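Local coordinates for protein colicin B (Escherichia coli, PDB 1RH1) that forms channels that depolarise the cytoplasmic membrane of Escherichia coli and closely related bacteria, draining the energy of the target cell, at residues Y214-S219 with L225-G230; E148-I153 with D267-F272; V63-I68 with P240-D245; N96-A101 with V247-G252. All coordinates share one frame; numbering follows the deposited sequence.

Interaction 1: residues Y214-S219 with L225-G230; sequences YSAPVS and LVLSVG
Ala216 O is gripped twice: Leu225 N reaches it from across the contact at 2.9 Å, while Val218 N, from its own segment, comes at 2.9 Å to the opposite face of the carbonyl plane. The second bond closes an inverse gamma turn centred on Pro217, by which strand 213-216 ends as soon as its last pair is made. The return bond, Ala216 N to Leu225 O, is 2.8 Å long. Two residues away on each strand, Tyr214 and Leu227 form another such pair, with Leu227 N 2.7 Å from Tyr214 O. This is an antiparallel beta hairpin in which Ser215 and Val226 make the non-hydrogen-bonded pair between the two bonded ones. It lies within a mixed sheet, with strand 189-201 beyond 213-216 and strand 87-90 beyond 225-228. Tyr214, Ala216, Leu225 and Leu227 all project from one face, where Ala216 CB meets Leu227 CD1. Past the gamma turn, Val218 CG2 lies 3.8 Å from Leu225 CD2. At the other end, Val229 CG2 sits in the plane of the Tyr214 ring, 3.5 Å from CE1 at its edge; with CG1 anti to the carbonyl carbon (chi1 -53°), CG2 is left between that carbon and the backbone N.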
loop_
_atom_site.group_PDB
_atom_site.type_symbol
_atom_site.label_atom_id
_atom_site.label_comp_id
_atom_site.label_asym_id
_atom_site.label_seq_id
_atom_site.Cartn_x
_atom_site.Cartn_y
_atom_site.Cartn_z
ATOM N N TYR A 214 -1.713 -17.204 -33.427
ATOM C CA TYR A 214 -2.125 -15.861 -33.034
ATOM C C TYR A 214 -0.952 -15.178 -32.362
ATOM O O TYR A 214 -0.091 -15.894 -31.860
ATOM C CB TYR A 214 -3.293 -15.924 -32.033
ATOM C CG TYR A 214 -4.490 -16.706 -32.550
ATOM C CD1 TYR A 214 -4.574 -18.079 -32.313
ATOM C CD2 TYR A 214 -5.457 -16.076 -33.326
ATOM C CE1 TYR A 214 -5.617 -18.822 -32.867
ATOM C CE2 TYR A 214 -6.504 -16.819 -33.879
ATOM C CZ TYR A 214 -6.571 -18.186 -33.646
ATOM O OH TYR A 214 -7.584 -18.935 -34.212
ATOM N N SER A 215 -0.857 -13.841 -32.322
ATOM C CA SER A 215 0.220 -13.158 -31.605
ATOM C C SER A 215 -0.335 -12.257 -30.512
ATOM O O SER A 215 -1.324 -11.552 -30.726
ATOM C CB SER A 215 1.082 -12.278 -32.527
ATOM O OG SER A 215 0.437 -11.104 -33.013
ATOM N N ALA A 216 0.308 -12.235 -29.340
ATOM C CA ALA A 216 -0.168 -11.427 -28.230
ATOM C C ALA A 216 0.925 -10.655 -27.535
ATOM O O ALA A 216 2.024 -11.191 -27.382
ATOM C CB ALA A 216 -0.794 -12.275 -27.183
ATOM N N PRO A 217 0.685 -9.412 -27.093
ATOM C CA PRO A 217 1.628 -8.641 -26.303
ATOM C C PRO A 217 1.790 -9.038 -24.834
ATOM O O PRO A 217 1.324 -8.376 -23.895
ATOM C CB PRO A 217 1.151 -7.232 -26.508
ATOM C CG PRO A 217 -0.337 -7.397 -26.578
ATOM C CD PRO A 217 -0.459 -8.597 -27.483
ATOM N N VAL A 218 2.458 -10.187 -24.666
ATOM C CA VAL A 218 2.890 -10.655 -23.364
ATOM C C VAL A 218 3.999 -9.701 -22.947
ATOM O O VAL A 218 4.081 -9.311 -21.778
ATOM C CB VAL A 218 3.416 -12.056 -23.467
ATOM C CG1 VAL A 218 3.873 -12.540 -22.115
ATOM C CG2 VAL A 218 2.310 -12.925 -24.034
ATOM N N SER A 219 4.855 -9.357 -23.942
ATOM C CA SER A 219 5.808 -8.239 -23.897
ATOM C C SER A 219 6.729 -8.258 -22.683
ATOM O O SER A 219 7.294 -9.342 -22.487
ATOM C CB SER A 219 4.879 -7.016 -24.030
ATOM O OG SER A 219 5.507 -5.859 -24.558
ATOM N N LEU A 225 4.507 -12.150 -28.529
ATOM C CA LEU A 225 4.748 -13.587 -28.500
ATOM C C LEU A 225 3.788 -14.270 -29.460
ATOM O O LEU A 225 2.637 -13.849 -29.598
ATOM C CB LEU A 225 4.556 -14.083 -27.082
ATOM C CG LEU A 225 4.725 -15.556 -26.795
ATOM C CD1 LEU A 225 6.105 -16.062 -27.138
ATOM C CD2 LEU A 225 4.474 -15.735 -25.327
ATOM N N VAL A 226 4.265 -15.265 -30.205
ATOM C CA VAL A 226 3.401 -15.969 -31.129
ATOM C C VAL A 226 2.937 -17.183 -30.370
ATOM O O VAL A 226 3.755 -17.911 -29.809
ATOM C CB VAL A 226 4.192 -16.354 -32.397
ATOM C CG1 VAL A 226 3.521 -17.464 -33.173
ATOM C CG2 VAL A 226 4.199 -15.185 -33.345
ATOM N N LEU A 227 1.619 -17.392 -30.336
ATOM C CA LEU A 227 1.049 -18.547 -29.652
ATOM C C LEU A 227 0.433 -19.505 -30.662
ATOM O O LEU A 227 -0.478 -19.169 -31.410
ATOM C CB LEU A 227 0.009 -18.050 -28.662
ATOM C CG LEU A 227 0.549 -17.117 -27.600
ATOM C CD1 LEU A 227 -0.476 -16.078 -27.222
ATOM C CD2 LEU A 227 1.020 -17.961 -26.442
ATOM N N SER A 228 0.985 -20.708 -30.729
ATOM C CA SER A 228 0.497 -21.733 -31.613
ATOM C C SER A 228 -0.436 -22.630 -30.805
ATOM O O SER A 228 -0.041 -23.544 -30.070
ATOM C CB SER A 228 1.691 -22.489 -32.157
ATOM O OG SER A 228 1.291 -23.539 -33.026
ATOM N N VAL A 229 -1.728 -22.317 -30.960
ATOM C CA VAL A 229 -2.787 -22.992 -30.219
ATOM C C VAL A 229 -3.412 -24.171 -30.923
ATOM O O VAL A 229 -4.361 -24.766 -30.409
ATOM C CB VAL A 229 -3.938 -22.038 -29.863
ATOM C CG1 VAL A 229 -3.363 -20.815 -29.153
ATOM C CG2 VAL A 229 -4.744 -21.702 -31.108
ATOM N N GLY A 230 -2.882 -24.482 -32.107
ATOM C CA GLY A 230 -3.393 -25.546 -32.964
ATOM C C GLY A 230 -3.494 -26.919 -32.335
ATOM O O GLY A 230 -4.582 -27.454 -32.178
#

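Interaction 2: residues E148-I153 with D267-F272; sequences EQVTDI and DVIVRF
Val150 and Thr151 each offer one methyl group to the same atom, CD1 of Ile269, and the contact consists of little more than this. Along the first segment the chain leaves a short, weakly bonded helical turn and changes course. Gln149, in that turn, accepts a hydrogen bond through OE1 from Gln146 N, and its side chain packs on Pro66. Val150 comes next and points toward the strand. Its CG2 lies 4.4 Å from Ile269 CD1, a loose apolar contact. Thr151 follows with an extended backbone and splits its two branches between different tasks. The methyl CG2 stands 4.4 Å from Ile269 CD1, whereas OG1, anti to the backbone N (chi1 -177°), is hydrogen-bonded to Pro166 O, which satisfies this buried hydroxyl and should limit rotation of the side chain. Val150 CG2 and Thr151 CG2 are themselves 3.9 Å apart, making a shallow apolar seat for the isoleucine. Ile269 reaches it with its outer bond extended (chi2 180°), and the side chain spans much of the gap between backbones whose CA atoms, in Val150 and Ile269, are 9.7 Å apart. No hydrogen bond joins the segments. The isoleucine belongs to strand 266-271, which lies between the parallel strand 189-201 and the antiparallel strand 281-286 in the mixed sheet; Tyr282 of the latter touches both Val150 and Ile269, and backbone bonds from Val150 to Lys168 and Tyr169 hold the turn that follows strand 139-146.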
loop_
_atom_site.group_PDB
_atom_site.type_symbol
_atom_site.label_atom_id
_atom_site.label_comp_id
_atom_site.label_asym_id
_atom_site.label_seq_id
_atom_site.Cartn_x
_atom_site.Cartn_y
_atom_site.Cartn_z
ATOM N N GLU A 148 -9.881 -19.834 -15.512
ATOM C CA GLU A 148 -10.532 -20.206 -14.287
ATOM C C GLU A 148 -9.579 -20.487 -13.163
ATOM O O GLU A 148 -9.999 -20.228 -12.048
ATOM C CB GLU A 148 -11.429 -21.425 -14.503
ATOM C CG GLU A 148 -10.917 -22.618 -15.314
ATOM C CD GLU A 148 -11.011 -22.535 -16.850
ATOM O OE1 GLU A 148 -10.521 -23.465 -17.508
ATOM O OE2 GLU A 148 -11.574 -21.572 -17.398
ATOM N N GLN A 149 -8.336 -20.943 -13.355
ATOM C CA GLN A 149 -7.423 -21.139 -12.233
ATOM C C GLN A 149 -6.948 -19.842 -11.598
ATOM O O GLN A 149 -6.477 -19.897 -10.462
ATOM C CB GLN A 149 -6.168 -21.886 -12.627
ATOM C CG GLN A 149 -6.366 -23.319 -13.061
ATOM C CD GLN A 149 -5.089 -23.963 -13.603
ATOM O OE1 GLN A 149 -4.669 -23.775 -14.750
ATOM N NE2 GLN A 149 -4.460 -24.774 -12.752
ATOM N N VAL A 150 -7.026 -18.673 -12.261
ATOM C CA VAL A 150 -6.589 -17.414 -11.641
ATOM C C VAL A 150 -7.727 -16.463 -11.363
ATOM O O VAL A 150 -7.509 -15.461 -10.684
ATOM C CB VAL A 150 -5.575 -16.625 -12.499
ATOM C CG1 VAL A 150 -4.450 -17.561 -12.794
ATOM C CG2 VAL A 150 -6.130 -16.134 -13.812
ATOM N N THR A 151 -8.925 -16.742 -11.896
ATOM C CA THR A 151 -10.080 -15.888 -11.695
ATOM C C THR A 151 -11.409 -16.595 -11.931
ATOM O O THR A 151 -11.485 -17.530 -12.734
ATOM C CB THR A 151 -9.903 -14.673 -12.621
ATOM O OG1 THR A 151 -10.990 -13.803 -12.372
ATOM C CG2 THR A 151 -9.830 -15.050 -14.080
ATOM N N ASP A 152 -12.446 -16.137 -11.182
ATOM C CA ASP A 152 -13.846 -16.618 -11.279
ATOM C C ASP A 152 -14.825 -15.956 -12.259
ATOM O O ASP A 152 -16.003 -16.339 -12.340
ATOM C CB ASP A 152 -14.523 -16.573 -9.913
ATOM C CG ASP A 152 -14.141 -17.735 -9.016
ATOM O OD1 ASP A 152 -14.335 -17.604 -7.805
ATOM O OD2 ASP A 152 -13.663 -18.764 -9.517
ATOM N N ILE A 153 -14.317 -14.942 -12.993
ATOM C CA ILE A 153 -15.018 -14.204 -14.034
ATOM C C ILE A 153 -15.027 -15.105 -15.254
ATOM O O ILE A 153 -14.007 -15.682 -15.655
ATOM C CB ILE A 153 -14.269 -12.864 -14.299
ATOM C CG1 ILE A 153 -14.546 -11.975 -13.086
ATOM C CG2 ILE A 153 -14.639 -12.251 -15.646
ATOM C CD1 ILE A 153 -14.648 -10.471 -13.336
ATOM N N ASP A 267 2.474 -10.029 -16.422
ATOM C CA ASP A 267 1.474 -11.099 -16.520
ATOM C C ASP A 267 0.196 -10.511 -17.097
ATOM O O ASP A 267 -0.207 -9.395 -16.752
ATOM C CB ASP A 267 1.132 -11.736 -15.162
ATOM C CG ASP A 267 0.702 -10.851 -13.987
ATOM O OD1 ASP A 267 0.237 -11.400 -12.984
ATOM O OD2 ASP A 267 0.849 -9.627 -14.059
ATOM N N VAL A 268 -0.416 -11.198 -18.057
ATOM C CA VAL A 268 -1.620 -10.676 -18.693
ATOM C C VAL A 268 -2.592 -11.804 -18.969
ATOM O O VAL A 268 -2.249 -12.973 -18.823
ATOM C CB VAL A 268 -1.320 -9.973 -20.050
ATOM C CG1 VAL A 268 -0.377 -8.804 -19.881
ATOM C CG2 VAL A 268 -0.669 -10.954 -20.994
ATOM N N ILE A 269 -3.814 -11.481 -19.373
ATOM C CA ILE A 269 -4.728 -12.526 -19.773
ATOM C C ILE A 269 -4.933 -12.278 -21.242
ATOM O O ILE A 269 -5.464 -11.264 -21.692
ATOM C CB ILE A 269 -6.042 -12.428 -18.969
ATOM C CG1 ILE A 269 -5.814 -13.024 -17.594
ATOM C CG2 ILE A 269 -7.160 -13.193 -19.645
ATOM C CD1 ILE A 269 -7.055 -12.973 -16.713
ATOM N N VAL A 270 -4.398 -13.238 -21.984
ATOM C CA VAL A 270 -4.461 -13.207 -23.431
ATOM C C VAL A 270 -5.807 -13.781 -23.806
ATOM O O VAL A 270 -6.132 -14.922 -23.473
ATOM C CB VAL A 270 -3.342 -14.059 -24.032
ATOM C CG1 VAL A 270 -3.478 -13.993 -25.529
ATOM C CG2 VAL A 270 -1.970 -13.545 -23.654
ATOM N N ARG A 271 -6.560 -12.926 -24.493
ATOM C CA ARG A 271 -7.893 -13.222 -25.022
ATOM C C ARG A 271 -7.839 -13.516 -26.532
ATOM O O ARG A 271 -7.431 -12.666 -27.326
ATOM C CB ARG A 271 -8.744 -12.009 -24.693
ATOM C CG ARG A 271 -10.140 -11.971 -25.259
ATOM C CD ARG A 271 -10.787 -10.662 -24.886
ATOM N NE ARG A 271 -12.155 -10.966 -24.554
ATOM C CZ ARG A 271 -13.116 -10.048 -24.557
ATOM N NH1 ARG A 271 -12.854 -8.773 -24.878
ATOM N NH2 ARG A 271 -14.363 -10.419 -24.225
ATOM N N PHE A 272 -8.241 -14.695 -26.999
ATOM C CA PHE A 272 -8.135 -15.023 -28.412
ATOM C C PHE A 272 -9.260 -14.473 -29.302
ATOM O O PHE A 272 -10.208 -13.897 -28.763
ATOM C CB PHE A 272 -8.023 -16.533 -28.482
ATOM C CG PHE A 272 -6.658 -16.964 -27.980
ATOM C CD1 PHE A 272 -5.590 -17.050 -28.871
ATOM C CD2 PHE A 272 -6.460 -17.259 -26.627
ATOM C CE1 PHE A 272 -4.332 -17.429 -28.405
ATOM C CE2 PHE A 272 -5.197 -17.639 -26.169
ATOM C CZ PHE A 272 -4.131 -17.725 -27.056
#

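Interaction 3: residues V63-I68 with P240-D245; sequences VLFPGI and PEIQED
Ile68 and Ile242 meet through their branch methyls, CG2 to CG2 at 3.5 Å, with the two side chains crossing at about a right angle. Ile68 closes a type II beta turn that begins at Phe65, so the contact sets a turn at the end of strand 62-64 against the irregular chain between strands 225-228 and 247-248. In both isoleucines CG2 lies opposite the backbone N and CG1 beside it (chi1 -63° in Ile68, -66° in Ile242). Ile68 CG2 also comes within 3.6 Å of Ile242 CB, nesting against the branch point. Phe65, at the start of the turn, adds a looser apolar contact, its CE1 4.4 Å from Ile242 CG1.

The next shell surrounds these groups. Ile68 N donates to Phe65 O at 3.3 Å, a bond across the turn between two residues that both point toward the other segment, while Gly67 takes the positive phi of the turn's third position. Ile242 also packs on Trp94 and Arg70. Trp94 meets the Phe65 ring too, with the planes inclined at about 40°, and His91 joins that ring edge-to-face. Val63 CG1 rests over one face of the Phe65 ring, 3.4 Å above its plane and displaced toward the rim.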
loop_
_atom_site.group_PDB
_atom_site.type_symbol
_atom_site.label_atom_id
_atom_site.label_comp_id
_atom_site.label_asym_id
_atom_site.label_seq_id
_atom_site.Cartn_x
_atom_site.Cartn_y
_atom_site.Cartn_z
ATOM N N VAL A 63 6.818 -25.643 -25.428
ATOM C CA VAL A 63 5.412 -25.931 -25.138
ATOM C C VAL A 63 5.038 -25.376 -23.779
ATOM O O VAL A 63 5.654 -25.652 -22.750
ATOM C CB VAL A 63 5.143 -27.453 -25.132
ATOM C CG1 VAL A 63 3.709 -27.778 -24.802
ATOM C CG2 VAL A 63 5.394 -27.984 -26.517
ATOM N N LEU A 64 3.951 -24.638 -23.804
ATOM C CA LEU A 64 3.406 -24.047 -22.613
ATOM C C LEU A 64 2.233 -24.808 -21.984
ATOM O O LEU A 64 1.064 -24.537 -22.310
ATOM C CB LEU A 64 3.030 -22.646 -23.010
ATOM C CG LEU A 64 3.783 -21.476 -22.418
ATOM C CD1 LEU A 64 5.265 -21.757 -22.272
ATOM C CD2 LEU A 64 3.478 -20.289 -23.304
ATOM N N PHE A 65 2.587 -25.788 -21.108
ATOM C CA PHE A 65 1.640 -26.557 -20.289
ATOM C C PHE A 65 1.378 -25.729 -19.035
ATOM O O PHE A 65 2.321 -25.121 -18.505
ATOM C CB PHE A 65 2.172 -27.855 -19.760
ATOM C CG PHE A 65 2.730 -28.781 -20.795
ATOM C CD1 PHE A 65 4.108 -28.944 -20.888
ATOM C CD2 PHE A 65 1.877 -29.478 -21.639
ATOM C CE1 PHE A 65 4.637 -29.815 -21.839
ATOM C CE2 PHE A 65 2.411 -30.349 -22.593
ATOM C CZ PHE A 65 3.790 -30.520 -22.695
ATOM N N PRO A 66 0.152 -25.635 -18.493
ATOM C CA PRO A 66 -0.123 -24.770 -17.354
ATOM C C PRO A 66 0.519 -25.275 -16.078
ATOM O O PRO A 66 0.579 -26.477 -15.778
ATOM C CB PRO A 66 -1.641 -24.684 -17.322
ATOM C CG PRO A 66 -2.154 -25.902 -18.036
ATOM C CD PRO A 66 -1.077 -26.189 -19.065
ATOM N N GLY A 67 1.141 -24.260 -15.468
ATOM C CA GLY A 67 1.871 -24.409 -14.225
ATOM C C GLY A 67 3.331 -24.750 -14.409
ATOM O O GLY A 67 4.101 -24.546 -13.481
ATOM N N ILE A 68 3.749 -25.270 -15.567
ATOM C CA ILE A 68 5.145 -25.631 -15.813
ATOM C C ILE A 68 5.974 -24.518 -16.492
ATOM O O ILE A 68 5.828 -24.214 -17.682
ATOM C CB ILE A 68 5.158 -26.975 -16.660
ATOM C CG1 ILE A 68 4.530 -28.130 -15.884
ATOM C CG2 ILE A 68 6.584 -27.411 -16.937
ATOM C CD1 ILE A 68 4.365 -29.479 -16.628
ATOM N N PRO A 240 6.879 -36.482 -17.779
ATOM C CA PRO A 240 6.099 -35.512 -17.033
ATOM C C PRO A 240 6.867 -34.466 -16.263
ATOM O O PRO A 240 6.247 -33.496 -15.831
ATOM C CB PRO A 240 5.229 -36.361 -16.151
ATOM C CG PRO A 240 6.033 -37.603 -15.924
ATOM C CD PRO A 240 6.561 -37.837 -17.326
ATOM N N GLU A 241 8.190 -34.620 -16.108
ATOM C CA GLU A 241 8.950 -33.629 -15.376
ATOM C C GLU A 241 9.176 -32.252 -15.969
ATOM O O GLU A 241 8.690 -31.285 -15.372
ATOM C CB GLU A 241 10.315 -34.169 -14.995
ATOM C CG GLU A 241 10.267 -34.738 -13.580
ATOM C CD GLU A 241 9.671 -33.784 -12.545
ATOM O OE1 GLU A 241 10.240 -32.715 -12.315
ATOM O OE2 GLU A 241 8.624 -34.095 -11.977
ATOM N N ILE A 242 9.842 -32.100 -17.125
ATOM C CA ILE A 242 10.156 -30.805 -17.740
ATOM C C ILE A 242 11.004 -30.016 -16.721
ATOM O O ILE A 242 10.527 -29.192 -15.927
ATOM C CB ILE A 242 8.843 -30.002 -18.133
ATOM C CG1 ILE A 242 8.007 -30.626 -19.210
ATOM C CG2 ILE A 242 9.268 -28.722 -18.810
ATOM C CD1 ILE A 242 7.471 -32.028 -18.955
ATOM N N GLN A 243 12.297 -30.373 -16.688
ATOM C CA GLN A 243 13.268 -29.725 -15.812
ATOM C C GLN A 243 13.987 -28.639 -16.584
ATOM O O GLN A 243 14.661 -28.943 -17.563
ATOM C CB GLN A 243 14.307 -30.720 -15.314
ATOM C CG GLN A 243 13.650 -31.939 -14.710
ATOM C CD GLN A 243 14.615 -32.883 -14.014
ATOM O OE1 GLN A 243 15.042 -32.605 -12.894
ATOM N NE2 GLN A 243 14.959 -34.022 -14.629
ATOM N N GLU A 244 13.828 -27.371 -16.208
ATOM C CA GLU A 244 14.537 -26.284 -16.869
ATOM C C GLU A 244 15.855 -26.019 -16.177
ATOM O O GLU A 244 16.015 -26.335 -14.989
ATOM C CB GLU A 244 13.747 -24.988 -16.845
ATOM C CG GLU A 244 12.595 -24.913 -17.837
ATOM C CD GLU A 244 12.989 -25.010 -19.308
ATOM O OE1 GLU A 244 12.189 -25.534 -20.082
ATOM O OE2 GLU A 244 14.080 -24.566 -19.682
ATOM N N ASP A 245 16.831 -25.463 -16.899
ATOM C CA ASP A 245 18.085 -25.154 -16.257
ATOM C C ASP A 245 17.946 -23.765 -15.637
ATOM O O ASP A 245 17.445 -22.803 -16.236
ATOM C CB ASP A 245 19.212 -25.230 -17.298
ATOM C CG ASP A 245 19.481 -26.640 -17.854
ATOM O OD1 ASP A 245 19.517 -27.593 -17.070
ATOM O OD2 ASP A 245 19.664 -26.794 -19.070
#

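Interaction 4: residues N96-A101 with V247-G252; sequences NEKVSA and VISETG
Van der Waals contact between the aliphatic part of Lys98 and the hydroxyl of Thr251 dominates this surface meeting of the start of helix 99-110 with the loop after strand 247-248. Thr251 OG1 lies 3.1 Å from Lys98 CD and 3.7 Å from Lys98 CG, so the oxygen touches the middle of the lysine chain while the side chains cross at about a right angle. The lysine makes itself available by folding: CG is anti to the backbone N (chi1 -162°), and bends at chi2 and chi3 curl the methylenes round toward the threonine. The same Thr251 OG1 is 3.8 Å from Ala101 CB, three residues after Lys98, in the first helical turn. A second, slighter contact sets Ser249 OG at 4.0 Å from Lys98 CB. These are polar oxygens against carbon, and no hydrogen bond runs between the segments.

Polar bonding occurs within the first segment. Glu97 folds back over the start of the helix, and its OE1 accepts a weak capping bond, 3.5 Å long, from Ser100 N.

Around the contact, helix 99-110 directs Val99 to Phe125 of strand 121-128, facing away from the second segment. That strand pairs antiparallel with both 247-248 and 252-256, and Glu250 in the connection between them forms a salt bridge with its Arg127. The helix start thus lies beside a short excursion at the edge of the antiparallel sheet.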
loop_
_atom_site.group_PDB
_atom_site.type_symbol
_atom_site.label_atom_id
_atom_site.label_comp_id
_atom_site.label_asym_id
_atom_site.label_seq_id
_atom_site.Cartn_x
_atom_site.Cartn_y
_atom_site.Cartn_z
ATOM N N ASN A 96 3.661 -32.892 -14.570
ATOM C CA ASN A 96 3.848 -32.507 -13.175
ATOM C C ASN A 96 4.149 -31.024 -13.020
ATOM O O ASN A 96 5.198 -30.518 -13.437
ATOM C CB ASN A 96 4.992 -33.312 -12.559
ATOM C CG ASN A 96 5.030 -34.793 -12.943
ATOM O OD1 ASN A 96 4.018 -35.469 -13.162
ATOM N ND2 ASN A 96 6.246 -35.325 -13.049
ATOM N N GLU A 97 3.183 -30.306 -12.460
ATOM C CA GLU A 97 3.374 -28.894 -12.215
ATOM C C GLU A 97 3.434 -28.581 -10.734
ATOM O O GLU A 97 2.867 -29.352 -9.948
ATOM C CB GLU A 97 2.250 -28.136 -12.895
ATOM C CG GLU A 97 0.835 -28.689 -12.800
ATOM C CD GLU A 97 0.113 -28.363 -11.507
ATOM O OE1 GLU A 97 -0.293 -27.213 -11.325
ATOM O OE2 GLU A 97 -0.047 -29.277 -10.701
ATOM N N LYS A 98 4.107 -27.493 -10.312
ATOM C CA LYS A 98 4.249 -27.220 -8.883
ATOM C C LYS A 98 3.358 -26.125 -8.287
ATOM O O LYS A 98 3.372 -25.905 -7.063
ATOM C CB LYS A 98 5.743 -26.934 -8.637
ATOM C CG LYS A 98 6.264 -27.032 -7.180
ATOM C CD LYS A 98 6.014 -28.382 -6.484
ATOM C CE LYS A 98 6.682 -29.633 -7.090
ATOM N NZ LYS A 98 6.185 -30.861 -6.476
ATOM N N VAL A 99 2.513 -25.479 -9.119
ATOM C CA VAL A 99 1.670 -24.381 -8.652
ATOM C C VAL A 99 0.555 -24.849 -7.759
ATOM O O VAL A 99 0.285 -24.231 -6.747
ATOM C CB VAL A 99 1.035 -23.616 -9.792
ATOM C CG1 VAL A 99 0.447 -22.336 -9.235
ATOM C CG2 VAL A 99 2.068 -23.272 -10.841
ATOM N N SER A 100 -0.075 -25.961 -8.090
ATOM C CA SER A 100 -1.165 -26.508 -7.322
ATOM C C SER A 100 -0.789 -26.798 -5.873
ATOM O O SER A 100 -1.628 -26.643 -4.989
ATOM C CB SER A 100 -1.614 -27.741 -8.063
ATOM O OG SER A 100 -2.696 -28.430 -7.455
ATOM N N ALA A 101 0.472 -27.166 -5.614
ATOM C CA ALA A 101 0.954 -27.387 -4.253
ATOM C C ALA A 101 1.164 -26.065 -3.527
ATOM O O ALA A 101 0.759 -25.941 -2.371
ATOM C CB ALA A 101 2.274 -28.116 -4.257
ATOM N N VAL A 247 16.064 -23.263 -12.906
ATOM C CA VAL A 247 14.718 -23.242 -12.327
ATOM C C VAL A 247 14.556 -24.527 -11.537
ATOM O O VAL A 247 14.193 -25.598 -12.035
ATOM C CB VAL A 247 13.584 -23.172 -13.416
ATOM C CG1 VAL A 247 12.191 -23.373 -12.823
ATOM C CG2 VAL A 247 13.542 -21.780 -14.006
ATOM N N ILE A 248 14.854 -24.361 -10.256
ATOM C CA ILE A 248 14.757 -25.431 -9.285
ATOM C C ILE A 248 13.303 -25.424 -8.785
ATOM O O ILE A 248 12.835 -24.435 -8.210
ATOM C CB ILE A 248 15.754 -25.158 -8.112
ATOM C CG1 ILE A 248 17.134 -24.672 -8.561
ATOM C CG2 ILE A 248 15.864 -26.471 -7.336
ATOM C CD1 ILE A 248 18.017 -25.736 -9.188
ATOM N N SER A 249 12.542 -26.503 -8.993
ATOM C CA SER A 249 11.155 -26.554 -8.521
ATOM C C SER A 249 11.052 -26.971 -7.073
ATOM O O SER A 249 11.250 -28.141 -6.740
ATOM C CB SER A 249 10.313 -27.531 -9.352
ATOM O OG SER A 249 9.434 -26.788 -10.193
ATOM N N GLU A 250 10.758 -26.006 -6.198
ATOM C CA GLU A 250 10.646 -26.296 -4.765
ATOM C C GLU A 250 9.472 -25.542 -4.176
ATOM O O GLU A 250 9.393 -24.331 -4.388
ATOM C CB GLU A 250 11.869 -25.852 -3.962
ATOM C CG GLU A 250 13.266 -26.242 -4.453
ATOM C CD GLU A 250 14.402 -25.506 -3.726
ATOM O OE1 GLU A 250 14.171 -24.410 -3.190
ATOM O OE2 GLU A 250 15.525 -26.032 -3.695
ATOM N N THR A 251 8.576 -26.212 -3.435
ATOM C CA THR A 251 7.442 -25.541 -2.794
ATOM C C THR A 251 7.928 -24.823 -1.537
ATOM O O THR A 251 8.914 -25.257 -0.941
ATOM C CB THR A 251 6.324 -26.547 -2.385
ATOM O OG1 THR A 251 5.935 -27.257 -3.546
ATOM C CG2 THR A 251 5.078 -25.873 -1.850
ATOM N N GLY A 252 7.310 -23.718 -1.098
ATOM C CA GLY A 252 7.766 -23.160 0.151
ATOM C C GLY A 252 7.082 -21.979 0.813
ATOM O O GLY A 252 7.168 -20.823 0.389
#

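From the N terminus the chain lays down 63-68, 96-101 and 148-153 in turn, then makes the local hairpin of interaction 1. Its later segments answer in the same order: 240-245 closes interaction 3, 247-252 interaction 4 and 267-272 interaction 2. These three long loops therefore cross one another, and interaction 1 is nested inside all of them. Interactions 1 and 2 share the mixed sheet and touch directly, Phe272 packing on Tyr214, Leu227 and Val229. Interactions 3 and 4, with centres about 10 Å apart, are joined by Asn96 bonding to Pro240 and Glu241. Together they tie the mixed sheet to helix 99-110 and the antiparallel sheet.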